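Local coordinates for protein DNA polymerase III, beta subunit (Eubacterium rectale, PDB 3T0P) that probably encircles DNA as a ring-shaped head-to-tail homodimer and tethers DNA polymerases to it, giving them processivity, at residues Lys191-Pro196 against Ile217-Asn222; His223-Phe228 against Thr232-Leu237; Lys281-Asn286 against Met292-Asn297; Ile318-Lys323 against Ala346-Lys351. All blocks are in the same frame, centred on the assembly; numbering follows the deposited sequence. Where two conformers were deposited one is given.

Interaction 1 (Lys191-Pro196 against Ile217-Asn222); sequences KKVVVP and IYITNN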
loop_
_atom_site.group_PDB
_atom_site.type_symbol
_atom_site.label_atom_id
_atom_site.label_comp_id
_atom_site.label_asym_id
_atom_site.label_seq_id
_atom_site.Cartn_x
_atom_site.Cartn_y
_atom_site.Cartn_z
ATOM N N LYS B 191 -25.106 -24.768 19.866
ATOM C CA LYS B 191 -24.035 -23.930 20.404
ATOM C C LYS B 191 -24.321 -22.494 20.023
ATOM O O LYS B 191 -24.792 -22.252 18.915
ATOM C CB LYS B 191 -22.652 -24.389 19.893
ATOM C CG LYS B 191 -21.887 -25.201 20.921
ATOM C CD LYS B 191 -20.938 -26.193 20.273
ATOM C CE LYS B 191 -20.400 -27.163 21.290
ATOM N NZ LYS B 191 -19.774 -28.332 20.638
ATOM N N LYS B 192 -24.066 -21.557 20.942
ATOM C CA LYS B 192 -24.270 -20.121 20.768
ATOM C C LYS B 192 -23.155 -19.403 21.530
ATOM O O LYS B 192 -23.155 -19.394 22.756
ATOM C CB LYS B 192 -25.675 -19.750 21.294
ATOM C CG LYS B 192 -26.328 -18.587 20.586
ATOM C CD LYS B 192 -27.608 -18.145 21.293
ATOM C CE LYS B 192 -28.027 -16.762 20.843
ATOM N NZ LYS B 192 -29.407 -16.395 21.296
ATOM N N VAL B 193 -22.166 -18.871 20.813
ATOM C CA VAL B 193 -21.007 -18.195 21.408
ATOM C C VAL B 193 -20.695 -16.881 20.685
ATOM O O VAL B 193 -21.078 -16.692 19.524
ATOM C CB VAL B 193 -19.747 -19.100 21.448
ATOM C CG1 VAL B 193 -19.984 -20.342 22.306
ATOM C CG2 VAL B 193 -19.246 -19.463 20.045
ATOM N N VAL B 194 -19.969 -15.990 21.367
ATOM C CA VAL B 194 -19.571 -14.710 20.806
ATOM C C VAL B 194 -18.030 -14.691 20.764
ATOM O O VAL B 194 -17.360 -14.720 21.806
ATOM C CB VAL B 194 -20.178 -13.493 21.554
ATOM C CG1 VAL B 194 -19.828 -12.182 20.849
ATOM C CG2 VAL B 194 -21.691 -13.630 21.691
ATOM N N VAL B 195 -17.500 -14.694 19.540
ATOM C CA VAL B 195 -16.079 -14.710 19.236
ATOM C C VAL B 195 -15.581 -13.259 19.107
ATOM O O VAL B 195 -16.167 -12.513 18.323
ATOM C CB VAL B 195 -15.760 -15.531 17.940
ATOM C CG1 VAL B 195 -14.251 -15.666 17.735
ATOM C CG2 VAL B 195 -16.439 -16.912 17.971
ATOM N N PRO B 196 -14.481 -12.868 19.803
ATOM C CA PRO B 196 -13.956 -11.499 19.651
ATOM C C PRO B 196 -13.656 -11.145 18.191
ATOM O O PRO B 196 -13.246 -12.017 17.423
ATOM C CB PRO B 196 -12.657 -11.527 20.473
ATOM C CG PRO B 196 -12.879 -12.612 21.477
ATOM C CD PRO B 196 -13.670 -13.650 20.763
ATOM N N ILE B 217 -12.956 -26.839 14.057
ATOM C CA ILE B 217 -13.274 -25.872 15.109
ATOM C C ILE B 217 -13.802 -26.597 16.362
ATOM O O ILE B 217 -14.635 -27.488 16.244
ATOM C CB ILE B 217 -14.295 -24.815 14.565
ATOM C CG1 ILE B 217 -13.689 -24.025 13.370
ATOM C CG2 ILE B 217 -14.759 -23.826 15.668
ATOM C CD1 ILE B 217 -14.709 -23.203 12.542
ATOM N N TYR B 218 -13.333 -26.193 17.552
ATOM C CA TYR B 218 -13.829 -26.714 18.835
ATOM C C TYR B 218 -14.313 -25.565 19.666
ATOM O O TYR B 218 -13.603 -24.568 19.783
ATOM C CB TYR B 218 -12.740 -27.482 19.612
ATOM C CG TYR B 218 -12.210 -28.702 18.908
ATOM C CD1 TYR B 218 -12.853 -29.930 19.021
ATOM C CD2 TYR B 218 -11.075 -28.628 18.108
ATOM C CE1 TYR B 218 -12.369 -31.059 18.365
ATOM C CE2 TYR B 218 -10.581 -29.750 17.452
ATOM C CZ TYR B 218 -11.224 -30.966 17.594
ATOM O OH TYR B 218 -10.732 -32.077 16.962
ATOM N N ILE B 219 -15.517 -25.688 20.232
ATOM C CA ILE B 219 -16.117 -24.675 21.086
ATOM C C ILE B 219 -16.302 -25.320 22.457
ATOM O O ILE B 219 -17.163 -26.175 22.626
ATOM C CB ILE B 219 -17.420 -24.106 20.456
ATOM C CG1 ILE B 219 -17.110 -23.391 19.113
ATOM C CG2 ILE B 219 -18.054 -23.137 21.411
ATOM C CD1 ILE B 219 -18.294 -23.137 18.187
ATOM N N THR B 220 -15.392 -25.000 23.387
ATOM C CA THR B 220 -15.377 -25.579 24.721
ATOM C C THR B 220 -15.422 -24.483 25.761
ATOM O O THR B 220 -14.383 -23.967 26.206
ATOM C CB THR B 220 -14.198 -26.550 24.917
ATOM O OG1 THR B 220 -14.288 -27.576 23.923
ATOM C CG2 THR B 220 -14.196 -27.234 26.316
ATOM N N ASN B 221 -16.696 -24.132 26.095
ATOM C CA ASN B 221 -17.262 -23.262 27.133
ATOM C C ASN B 221 -16.813 -21.800 27.076
ATOM O O ASN B 221 -17.626 -20.912 26.849
ATOM C CB ASN B 221 -16.946 -23.830 28.541
ATOM C CG ASN B 221 -17.168 -25.326 28.703
ATOM O OD1 ASN B 221 -18.269 -25.851 28.476
ATOM N ND2 ASN B 221 -16.117 -26.040 29.103
ATOM N N ASN B 222 -15.553 -21.559 27.393
ATOM C CA ASN B 222 -14.947 -20.243 27.508
ATOM C C ASN B 222 -13.969 -19.992 26.380
ATOM O O ASN B 222 -13.387 -18.906 26.316
ATOM C CB ASN B 222 -14.202 -20.156 28.857
ATOM C CG ASN B 222 -14.847 -20.938 29.979
ATOM O OD1 ASN B 222 -14.363 -22.008 30.378
ATOM N ND2 ASN B 222 -15.976 -20.444 30.476
#
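Ile219 is the residue of 217-222 that meets strand residues Lys191 and Val193, and its side chain can be followed outward. At its root, CB lies 4.1 Å from CD of Lys191 in the conformer described here; the Lys191 and Ile219 side chains run alongside each other in opposite senses. The branch methyl CG2, placed anti to the backbone N, is thereby aimed at Val193 and meets it tip to tip, with Ile219 CG2 3.5 Å from Val193 CG1. The other branch runs extended from CG1, and its end methyl, Ile219 CD1, comes 4.2 Å from Val193 CG2. Two beta-branched residues suit a place where methyls fill the gap between two sheets, since strand 187-196 borders one and strand 214-220 belongs to the other. Lys191 serves differently: its aliphatic part packs on Ile219, Lys191 CE standing 3.6 Å from Ile219 O, while a salt bridge with Glu126 engages its charge. The chemistry implies a small, mainly apolar contact resting on a few methyl and methylene groups.

Interaction 2 (His223-Phe228 against Thr232-Leu237); sequences HIVFEF and TVVSRL. With EDO (1,2-ethanediol), chain X.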
loop_
_atom_site.group_PDB
_atom_site.type_symbol
_atom_site.label_atom_id
_atom_site.label_comp_id
_atom_site.label_asym_id
_atom_site.label_seq_id
_atom_site.Cartn_x
_atom_site.Cartn_y
_atom_site.Cartn_z
ATOM N N HIS B 223 -13.753 -21.012 25.516
ATOM C CA HIS B 223 -12.780 -20.963 24.433
ATOM C C HIS B 223 -13.287 -21.506 23.099
ATOM O O HIS B 223 -14.189 -22.342 23.040
ATOM C CB HIS B 223 -11.530 -21.758 24.834
ATOM C CG HIS B 223 -10.834 -21.196 26.034
ATOM N ND1 HIS B 223 -9.889 -20.197 25.915
ATOM C CD2 HIS B 223 -11.017 -21.466 27.344
ATOM C CE1 HIS B 223 -9.508 -19.912 27.150
ATOM N NE2 HIS B 223 -10.163 -20.651 28.039
ATOM N N ILE B 224 -12.691 -20.991 22.023
ATOM C CA ILE B 224 -12.891 -21.456 20.660
ATOM C C ILE B 224 -11.493 -21.804 20.139
ATOM O O ILE B 224 -10.546 -21.064 20.394
ATOM C CB ILE B 224 -13.675 -20.494 19.745
ATOM C CG1 ILE B 224 -13.965 -21.161 18.369
ATOM C CG2 ILE B 224 -12.986 -19.111 19.605
ATOM C CD1 ILE B 224 -15.157 -20.503 17.565
ATOM N N VAL B 225 -11.365 -22.951 19.470
ATOM C CA VAL B 225 -10.118 -23.458 18.892
ATOM C C VAL B 225 -10.343 -23.697 17.396
ATOM O O VAL B 225 -11.343 -24.288 17.005
ATOM C CB VAL B 225 -9.632 -24.745 19.629
ATOM C CG1 VAL B 225 -8.353 -25.313 19.004
ATOM C CG2 VAL B 225 -9.452 -24.499 21.132
ATOM N N PHE B 226 -9.427 -23.191 16.571
ATOM C CA PHE B 226 -9.384 -23.371 15.128
ATOM C C PHE B 226 -8.127 -24.128 14.787
ATOM O O PHE B 226 -7.056 -23.695 15.186
ATOM C CB PHE B 226 -9.364 -22.015 14.390
ATOM C CG PHE B 226 -10.521 -21.100 14.662
ATOM C CD1 PHE B 226 -10.497 -20.224 15.744
ATOM C CD2 PHE B 226 -11.611 -21.061 13.802
ATOM C CE1 PHE B 226 -11.567 -19.364 15.985
ATOM C CE2 PHE B 226 -12.669 -20.198 14.042
ATOM C CZ PHE B 226 -12.644 -19.364 15.138
ATOM N N GLU B 227 -8.238 -25.255 14.074
ATOM C CA GLU B 227 -7.068 -26.005 13.607
ATOM C C GLU B 227 -7.076 -26.073 12.101
ATOM O O GLU B 227 -8.099 -26.373 11.512
ATOM C CB GLU B 227 -6.993 -27.429 14.153
ATOM C CG GLU B 227 -7.321 -27.615 15.612
ATOM C CD GLU B 227 -6.991 -29.038 16.001
ATOM O OE1 GLU B 227 -7.485 -29.965 15.320
ATOM O OE2 GLU B 227 -6.121 -29.220 16.879
ATOM N N PHE B 228 -5.949 -25.803 11.491
ATOM C CA PHE B 228 -5.763 -25.838 10.052
ATOM C C PHE B 228 -4.282 -25.967 9.790
ATOM O O PHE B 228 -3.488 -25.303 10.456
ATOM C CB PHE B 228 -6.380 -24.593 9.359
ATOM C CG PHE B 228 -5.802 -23.270 9.788
ATOM C CD1 PHE B 228 -6.167 -22.691 11.001
ATOM C CD2 PHE B 228 -4.859 -22.614 8.995
ATOM C CE1 PHE B 228 -5.607 -21.475 11.413
ATOM C CE2 PHE B 228 -4.311 -21.386 9.402
ATOM C CZ PHE B 228 -4.696 -20.818 10.602
ATOM N N THR B 232 -2.700 -23.924 15.265
ATOM C CA THR B 232 -3.772 -23.936 16.253
ATOM C C THR B 232 -3.964 -22.506 16.716
ATOM O O THR B 232 -3.016 -21.837 17.122
ATOM C CB THR B 232 -3.469 -24.898 17.409
ATOM O OG1 THR B 232 -3.214 -26.187 16.866
ATOM C CG2 THR B 232 -4.627 -25.022 18.380
ATOM N N VAL B 233 -5.181 -22.031 16.609
ATOM C CA VAL B 233 -5.586 -20.723 17.070
ATOM C C VAL B 233 -6.518 -20.968 18.214
ATOM O O VAL B 233 -7.454 -21.769 18.074
ATOM C CB VAL B 233 -6.218 -19.872 15.953
ATOM C CG1 VAL B 233 -6.792 -18.589 16.520
ATOM C CG2 VAL B 233 -5.203 -19.563 14.854
ATOM N N VAL B 234 -6.223 -20.351 19.378
ATOM C CA VAL B 234 -7.057 -20.447 20.574
ATOM C C VAL B 234 -7.508 -19.046 21.007
ATOM O O VAL B 234 -6.693 -18.139 21.120
ATOM C CB VAL B 234 -6.343 -21.199 21.710
ATOM C CG1 VAL B 234 -7.268 -21.342 22.927
ATOM C CG2 VAL B 234 -5.864 -22.566 21.232
ATOM N N SER B 235 -8.801 -18.870 21.239
ATOM C CA SER B 235 -9.321 -17.573 21.636
ATOM C C SER B 235 -10.308 -17.690 22.751
ATOM O O SER B 235 -11.111 -18.627 22.782
ATOM C CB SER B 235 -9.972 -16.876 20.445
ATOM O OG SER B 235 -10.616 -15.656 20.781
ATOM N N ARG B 236 -10.278 -16.710 23.677
ATOM C CA ARG B 236 -11.284 -16.573 24.729
ATOM C C ARG B 236 -12.592 -16.174 24.065
ATOM O O ARG B 236 -12.563 -15.650 22.963
ATOM C CB ARG B 236 -10.873 -15.511 25.738
ATOM C CG ARG B 236 -9.721 -15.886 26.677
ATOM C CD ARG B 236 -9.684 -14.999 27.930
ATOM N NE ARG B 236 -10.012 -13.593 27.649
ATOM C CZ ARG B 236 -9.197 -12.559 27.857
ATOM N NH1 ARG B 236 -7.996 -12.747 28.396
ATOM N NH2 ARG B 236 -9.586 -11.327 27.548
ATOM N N LEU B 237 -13.731 -16.455 24.686
ATOM C CA LEU B 237 -15.028 -16.072 24.155
ATOM C C LEU B 237 -15.579 -14.906 24.977
ATOM O O LEU B 237 -15.169 -14.725 26.116
ATOM C CB LEU B 237 -15.992 -17.277 24.209
ATOM C CG LEU B 237 -15.668 -18.443 23.288
ATOM C CD1 LEU B 237 -16.510 -19.636 23.655
ATOM C CD2 LEU B 237 -15.854 -18.064 21.807
HETATM C C1 EDO X . -0.454 -28.604 16.082
HETATM O O1 EDO X . -1.108 -27.761 15.116
HETATM C C2 EDO X . -0.163 -27.835 17.370
HETATM O O2 EDO X . 0.289 -26.510 17.064
#
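Ile224 pairs with Ser235 and Phe226 with Val233 through two backbone N-H...O bonds each, all four 2.9 Å from N to O, in an antiparallel hairpin of strands whose N-to-C directions lie 168° apart. Side chains alternate between the faces. On one, Val225 and Val234 lie side by side, Val225 CG2 being 4.1 Å from Val234 CG2. Val225 CG1 touches Thr232 CG2 at 3.8 Å. On the other, Val233 divides its methyls: CG1 lies 4.1 Å from Phe226 CD1, whereas CG2 meets the Phe228 ring at its edge, 4.0 Å from CE1. Bulky apolar side chains suit this face because helix 197-206 packs on it. Farther along, Leu237 crosses Ile224 at about a right angle, Leu237 CD2 being 3.8 Å from Ile224 CG2. Small Ser235 keeps its hydroxyl occupied, donating to Arg236 O and bonding to Thr199 OG1. Ile203 and Ile206 of the helix cover Phe226 and Val233, while strands 214-220 and 52-58 flank the hairpin, the latter carrying the sheet on into the N-terminal domain.

Interaction 3 (Lys281-Asn286 against Met292-Asn297); sequences KPIIMN and MELRIN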
loop_
_atom_site.group_PDB
_atom_site.type_symbol
_atom_site.label_atom_id
_atom_site.label_comp_id
_atom_site.label_asym_id
_atom_site.label_seq_id
_atom_site.Cartn_x
_atom_site.Cartn_y
_atom_site.Cartn_z
ATOM N N LYS B 281 -23.178 13.456 5.715
ATOM C CA LYS B 281 -24.428 13.689 4.996
ATOM C C LYS B 281 -25.060 12.345 4.599
ATOM O O LYS B 281 -24.354 11.442 4.169
ATOM C CB LYS B 281 -24.201 14.593 3.761
ATOM C CG LYS B 281 -23.799 16.037 4.079
ATOM C CD LYS B 281 -25.018 16.945 4.236
ATOM C CE LYS B 281 -24.639 18.343 4.662
ATOM N NZ LYS B 281 -24.812 19.337 3.565
ATOM N N PRO B 282 -26.382 12.151 4.757
ATOM C CA PRO B 282 -26.964 10.888 4.287
ATOM C C PRO B 282 -27.192 10.878 2.768
ATOM O O PRO B 282 -27.247 11.927 2.143
ATOM C CB PRO B 282 -28.290 10.817 5.028
ATOM C CG PRO B 282 -28.661 12.242 5.301
ATOM C CD PRO B 282 -27.418 13.081 5.261
ATOM N N ILE B 283 -27.257 9.690 2.175
ATOM C CA ILE B 283 -27.668 9.530 0.792
ATOM C C ILE B 283 -29.218 9.407 0.864
ATOM O O ILE B 283 -29.722 8.673 1.726
ATOM C CB ILE B 283 -26.948 8.351 0.062
ATOM C CG1 ILE B 283 -27.316 8.376 -1.431
ATOM C CG2 ILE B 283 -27.241 6.976 0.720
ATOM C CD1 ILE B 283 -26.352 7.920 -2.307
ATOM N N ILE B 284 -29.947 10.196 0.058
ATOM C CA ILE B 284 -31.422 10.182 0.018
ATOM C C ILE B 284 -31.899 9.339 -1.166
ATOM O O ILE B 284 -31.470 9.593 -2.286
ATOM C CB ILE B 284 -32.038 11.601 -0.051
ATOM C CG1 ILE B 284 -31.499 12.566 1.031
ATOM C CG2 ILE B 284 -33.584 11.570 -0.095
ATOM C CD1 ILE B 284 -31.673 12.172 2.433
HETATM N N MSE B 285 -32.761 8.330 -0.912
HETATM C CA MSE B 285 -33.367 7.499 -1.950
HETATM C C MSE B 285 -34.854 7.872 -2.127
HETATM O O MSE B 285 -35.581 7.959 -1.142
HETATM C CB MSE B 285 -33.283 6.000 -1.621
HETATM C CG MSE B 285 -31.869 5.399 -1.544
HETATM SE SE MSE B 285 -32.066 3.480 -0.985
HETATM C CE MSE B 285 -30.141 2.927 -1.031
ATOM N N ASN B 286 -35.286 8.100 -3.369
ATOM C CA ASN B 286 -36.690 8.352 -3.699
ATOM C C ASN B 286 -37.098 7.197 -4.622
ATOM O O ASN B 286 -36.660 7.104 -5.780
ATOM C CB ASN B 286 -36.900 9.734 -4.304
ATOM C CG ASN B 286 -37.019 10.862 -3.301
ATOM O OD1 ASN B 286 -36.030 11.377 -2.783
ATOM N ND2 ASN B 286 -38.228 11.363 -3.093
HETATM N N MSE B 292 -35.383 4.413 -8.959
HETATM C CA MSE B 292 -34.782 4.853 -7.719
HETATM C C MSE B 292 -33.924 6.072 -8.036
HETATM O O MSE B 292 -33.005 5.997 -8.863
HETATM C CB MSE B 292 -33.951 3.767 -7.025
HETATM C CG MSE B 292 -33.321 4.295 -5.760
HETATM SE SE MSE B 292 -32.012 3.114 -4.921
HETATM C CE MSE B 292 -33.238 1.691 -4.250
ATOM N N GLU B 293 -34.231 7.183 -7.381
ATOM C CA GLU B 293 -33.446 8.401 -7.473
ATOM C C GLU B 293 -32.631 8.561 -6.190
ATOM O O GLU B 293 -33.199 8.536 -5.091
ATOM C CB GLU B 293 -34.350 9.613 -7.695
ATOM C CG GLU B 293 -33.520 10.875 -7.844
ATOM C CD GLU B 293 -34.321 12.152 -7.962
ATOM O OE1 GLU B 293 -35.071 12.485 -7.015
ATOM O OE2 GLU B 293 -34.199 12.819 -9.014
ATOM N N LEU B 294 -31.315 8.738 -6.337
ATOM C CA LEU B 294 -30.365 8.936 -5.249
ATOM C C LEU B 294 -29.772 10.321 -5.315
ATOM O O LEU B 294 -29.352 10.768 -6.379
ATOM C CB LEU B 294 -29.245 7.883 -5.283
ATOM C CG LEU B 294 -29.712 6.449 -5.135
ATOM C CD1 LEU B 294 -29.861 5.804 -6.507
ATOM C CD2 LEU B 294 -28.747 5.656 -4.308
ATOM N N ARG B 295 -29.759 11.006 -4.175
ATOM C CA ARG B 295 -29.194 12.354 -4.057
ATOM C C ARG B 295 -28.317 12.495 -2.835
ATOM O O ARG B 295 -28.576 11.879 -1.778
ATOM C CB ARG B 295 -30.285 13.433 -3.959
ATOM C CG ARG B 295 -31.214 13.523 -5.143
ATOM C CD ARG B 295 -32.344 14.514 -4.923
ATOM N NE ARG B 295 -33.171 14.163 -3.765
ATOM C CZ ARG B 295 -34.321 14.754 -3.460
ATOM N NH1 ARG B 295 -34.811 15.711 -4.240
ATOM N NH2 ARG B 295 -35.001 14.380 -2.382
ATOM N N ILE B 296 -27.332 13.382 -2.973
ATOM C CA ILE B 296 -26.482 13.804 -1.903
ATOM C C ILE B 296 -26.085 15.215 -2.240
ATOM O O ILE B 296 -25.987 15.564 -3.419
ATOM C CB ILE B 296 -25.287 12.830 -1.645
ATOM C CG1 ILE B 296 -24.768 12.955 -0.203
ATOM C CG2 ILE B 296 -24.155 12.954 -2.704
ATOM C CD1 ILE B 296 -23.982 11.684 0.284
ATOM N N ASN B 297 -25.892 16.039 -1.222
ATOM C CA ASN B 297 -25.396 17.413 -1.413
ATOM C C ASN B 297 -24.492 17.752 -0.235
ATOM O O ASN B 297 -24.704 17.248 0.869
ATOM C CB ASN B 297 -26.525 18.436 -1.584
ATOM C CG ASN B 297 -27.414 18.477 -0.406
ATOM O OD1 ASN B 297 -27.144 19.189 0.568
ATOM N ND2 ASN B 297 -28.424 17.617 -0.428
HETATM O O HOH W 1 -27.582 14.825 1.571
HETATM O O HOH W 2 -33.473 11.182 -3.928
#
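Asn286 and Arg295 cross on one strand face with amide and guanidinium planes almost perpendicular, 85° apart. In the Asn286 conformer described here, Arg295 NH2 is 3.2 Å from Asn286 OD1, but the angle is too poor for a hydrogen bond. A water lies 2.8 Å from Asn286 OD1 and also reaches Glu293 O. Ile284 CG2 abuts the edge of the guanidinium in its plane, 3.9 Å from Arg295 NH2, and the aliphatic part of Arg295 suits a strand face next to an isoleucine. The frame is a beta hairpin of the C-terminal domain, with Ile284-Arg295 and Asn286-Glu293 as hydrogen-bonded pairs. The opposite face is apolar, suiting long flexible methionines and leucine under helix 261-272, whose Leu264 packs on Met292 and Cys267 on Leu294. Selenomethionines Met285 and Met292 cross there, Met285 SE 3.9 Å from Met292 CE, and Met285 runs alongside Leu294, pointing the same way. Leu294 CD2 also touches Ile283 CD1 at 3.9 Å. Just before strand 283-288 begins, Lys281 bends at chi2 (-89°) and again at chi4, crossing Asn297 at about a right angle with a weak bond from Lys281 NZ to Asn297 O, 3.4 Å. A second water donates to Pro282 O and accepts weakly from Asn297 N.

Interaction 4 (Ile318-Lys323 against Ala346-Lys351); sequences IGFNPK and APCFIK. With EDO (1,2-ethanediol), chain V.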
loop_
_atom_site.group_PDB
_atom_site.type_symbol
_atom_site.label_atom_id
_atom_site.label_comp_id
_atom_site.label_asym_id
_atom_site.label_seq_id
_atom_site.Cartn_x
_atom_site.Cartn_y
_atom_site.Cartn_z
ATOM N N ILE B 318 -36.369 7.676 1.642
ATOM C CA ILE B 318 -35.657 7.201 2.833
ATOM C C ILE B 318 -34.171 7.605 2.754
ATOM O O ILE B 318 -33.583 7.604 1.676
ATOM C CB ILE B 318 -35.873 5.646 2.971
ATOM C CG1 ILE B 318 -35.318 5.078 4.285
ATOM C CG2 ILE B 318 -35.404 4.833 1.734
ATOM C CD1 ILE B 318 -35.871 3.605 4.637
ATOM N N GLY B 319 -33.579 7.934 3.895
ATOM C CA GLY B 319 -32.171 8.321 3.949
ATOM C C GLY B 319 -31.299 7.334 4.702
ATOM O O GLY B 319 -31.772 6.647 5.614
ATOM N N PHE B 320 -30.020 7.259 4.324
ATOM C CA PHE B 320 -29.062 6.340 4.939
ATOM C C PHE B 320 -27.664 6.869 4.974
ATOM O O PHE B 320 -27.266 7.659 4.108
ATOM C CB PHE B 320 -28.970 5.028 4.122
ATOM C CG PHE B 320 -30.212 4.182 4.047
ATOM C CD1 PHE B 320 -30.517 3.267 5.061
ATOM C CD2 PHE B 320 -31.060 4.263 2.946
ATOM C CE1 PHE B 320 -31.675 2.486 4.993
ATOM C CE2 PHE B 320 -32.203 3.461 2.867
ATOM C CZ PHE B 320 -32.505 2.583 3.894
ATOM N N ASN B 321 -26.869 6.309 5.889
ATOM C CA ASN B 321 -25.419 6.526 5.916
ATOM C C ASN B 321 -24.871 5.692 4.753
ATOM O O ASN B 321 -25.072 4.465 4.746
ATOM C CB ASN B 321 -24.833 6.108 7.254
ATOM C CG ASN B 321 -23.357 6.352 7.418
ATOM O OD1 ASN B 321 -22.582 6.493 6.456
ATOM N ND2 ASN B 321 -22.931 6.405 8.661
ATOM N N PRO B 322 -24.269 6.342 3.722
ATOM C CA PRO B 322 -23.802 5.580 2.541
ATOM C C PRO B 322 -22.853 4.420 2.875
ATOM O O PRO B 322 -22.942 3.355 2.231
ATOM C CB PRO B 322 -23.095 6.633 1.668
ATOM C CG PRO B 322 -23.050 7.878 2.454
ATOM C CD PRO B 322 -24.005 7.792 3.583
ATOM N N LYS B 323 -21.999 4.601 3.905
ATOM C CA LYS B 323 -21.005 3.611 4.356
ATOM C C LYS B 323 -21.628 2.211 4.630
ATOM O O LYS B 323 -21.076 1.195 4.196
ATOM C CB LYS B 323 -20.303 4.116 5.619
ATOM C CG LYS B 323 -19.228 3.182 6.179
ATOM C CD LYS B 323 -18.860 3.540 7.625
ATOM C CE LYS B 323 -17.652 2.768 8.098
ATOM N NZ LYS B 323 -17.898 1.300 8.167
ATOM N N ALA B 346 -38.226 2.912 9.763
ATOM C CA ALA B 346 -38.077 1.474 10.019
ATOM C C ALA B 346 -36.812 0.904 9.356
ATOM O O ALA B 346 -36.347 1.456 8.363
ATOM C CB ALA B 346 -39.302 0.727 9.508
ATOM N N PRO B 347 -36.285 -0.250 9.811
ATOM C CA PRO B 347 -35.097 -0.810 9.145
ATOM C C PRO B 347 -35.308 -1.195 7.679
ATOM O O PRO B 347 -36.430 -1.464 7.255
ATOM C CB PRO B 347 -34.805 -2.071 9.962
ATOM C CG PRO B 347 -35.466 -1.868 11.266
ATOM C CD PRO B 347 -36.692 -1.082 10.966
ATOM N N CYS B 348 -34.230 -1.187 6.900
ATOM C CA CYS B 348 -34.244 -1.676 5.529
ATOM C C CYS B 348 -33.532 -3.030 5.544
ATOM O O CYS B 348 -32.509 -3.172 6.226
ATOM C CB CYS B 348 -33.585 -0.691 4.564
ATOM S SG CYS B 348 -33.325 -1.353 2.890
ATOM N N PHE B 349 -34.056 -4.015 4.816
ATOM C CA PHE B 349 -33.410 -5.329 4.746
ATOM C C PHE B 349 -32.934 -5.641 3.347
ATOM O O PHE B 349 -33.690 -5.490 2.393
ATOM C CB PHE B 349 -34.352 -6.458 5.194
ATOM C CG PHE B 349 -34.888 -6.374 6.598
ATOM C CD1 PHE B 349 -36.031 -5.635 6.879
ATOM C CD2 PHE B 349 -34.323 -7.125 7.622
ATOM C CE1 PHE B 349 -36.547 -5.579 8.181
ATOM C CE2 PHE B 349 -34.855 -7.093 8.918
ATOM C CZ PHE B 349 -35.962 -6.315 9.190
ATOM N N ILE B 350 -31.685 -6.079 3.232
ATOM C CA ILE B 350 -31.129 -6.611 2.003
ATOM C C ILE B 350 -31.172 -8.122 2.193
ATOM O O ILE B 350 -30.524 -8.643 3.111
ATOM C CB ILE B 350 -29.722 -6.103 1.615
ATOM C CG1 ILE B 350 -29.557 -4.580 1.837
ATOM C CG2 ILE B 350 -29.404 -6.533 0.171
ATOM C CD1 ILE B 350 -28.066 -4.041 1.547
ATOM N N LYS B 351 -32.034 -8.799 1.421
ATOM C CA LYS B 351 -32.197 -10.249 1.502
ATOM C C LYS B 351 -32.015 -10.885 0.154
ATOM O O LYS B 351 -32.072 -10.212 -0.881
ATOM C CB LYS B 351 -33.577 -10.635 2.060
ATOM C CG LYS B 351 -33.767 -10.353 3.529
ATOM C CD LYS B 351 -34.995 -11.089 4.060
ATOM C CE LYS B 351 -35.269 -10.795 5.521
ATOM N NZ LYS B 351 -36.258 -11.734 6.124
HETATM C C1 EDO V . -38.809 -9.742 3.941
HETATM O O1 EDO V . -38.398 -9.356 5.267
HETATM C C2 EDO V . -38.681 -11.252 3.743
HETATM O O2 EDO V . -38.986 -11.623 2.393
#
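Phe320 and Cys348 carry this buried contact, and their torsions decide which atoms meet. The Phe320 side chain leaves with CG anti to the carbonyl carbon (chi1 -64°), which carries the ring toward the other segment and brings Phe320 CZ to 3.5 Å from CB of Cys348. Cys348 turns SG away from its own backbone N (chi1 170°), placing Cys348 SG 5.2 Å from the Phe320 ring centroid and 57° off the ring normal, an oblique sulfur-aromatic contact. A small, polarisable residue fits well against an aromatic ring in such a place. Ile318, on the same side of its strand as Phe320, is fully extended and ends near the loop that leads into strand 348-351, Ile318 CD1 lying 4.3 Å from Ala346 O. Just past Phe320 the chain turns into helix 322-329, with Asn321 as its N-cap. Strand 316-320 hydrogen-bonds to strand 283-288 of one sheet, whereas strand 348-351 lies between 336-341 and 357-361 of another. Phe325 of helix 322-329 meets Phe320 edge-to-face and also touches Cys348, while Ile361 and Pro363 pack against the Phe320 side chain.

Read from the N terminus, the four contacts follow in series, none nesting or crossing. Interaction 1 closes a 20-residue connection that includes helix 197-206 and joins, within the central domain, the sheet shared with the N-terminal domain to that shared with the C-terminal domain. Interaction 2 closes a tight hairpin straight after it, and the two touch because strands 214-220 and 223-228 are sheet neighbours. Interaction 3 is likewise a short hairpin, in the C-terminal domain. Interaction 4 closes a 22-residue connection and touches interaction 3 through neighbouring strands 283-288 and 316-320, linking that sheet to a larger one. Interactions 1 and 4 both reach this nine-stranded sheet, although their nearest atoms are about 16 Å apart.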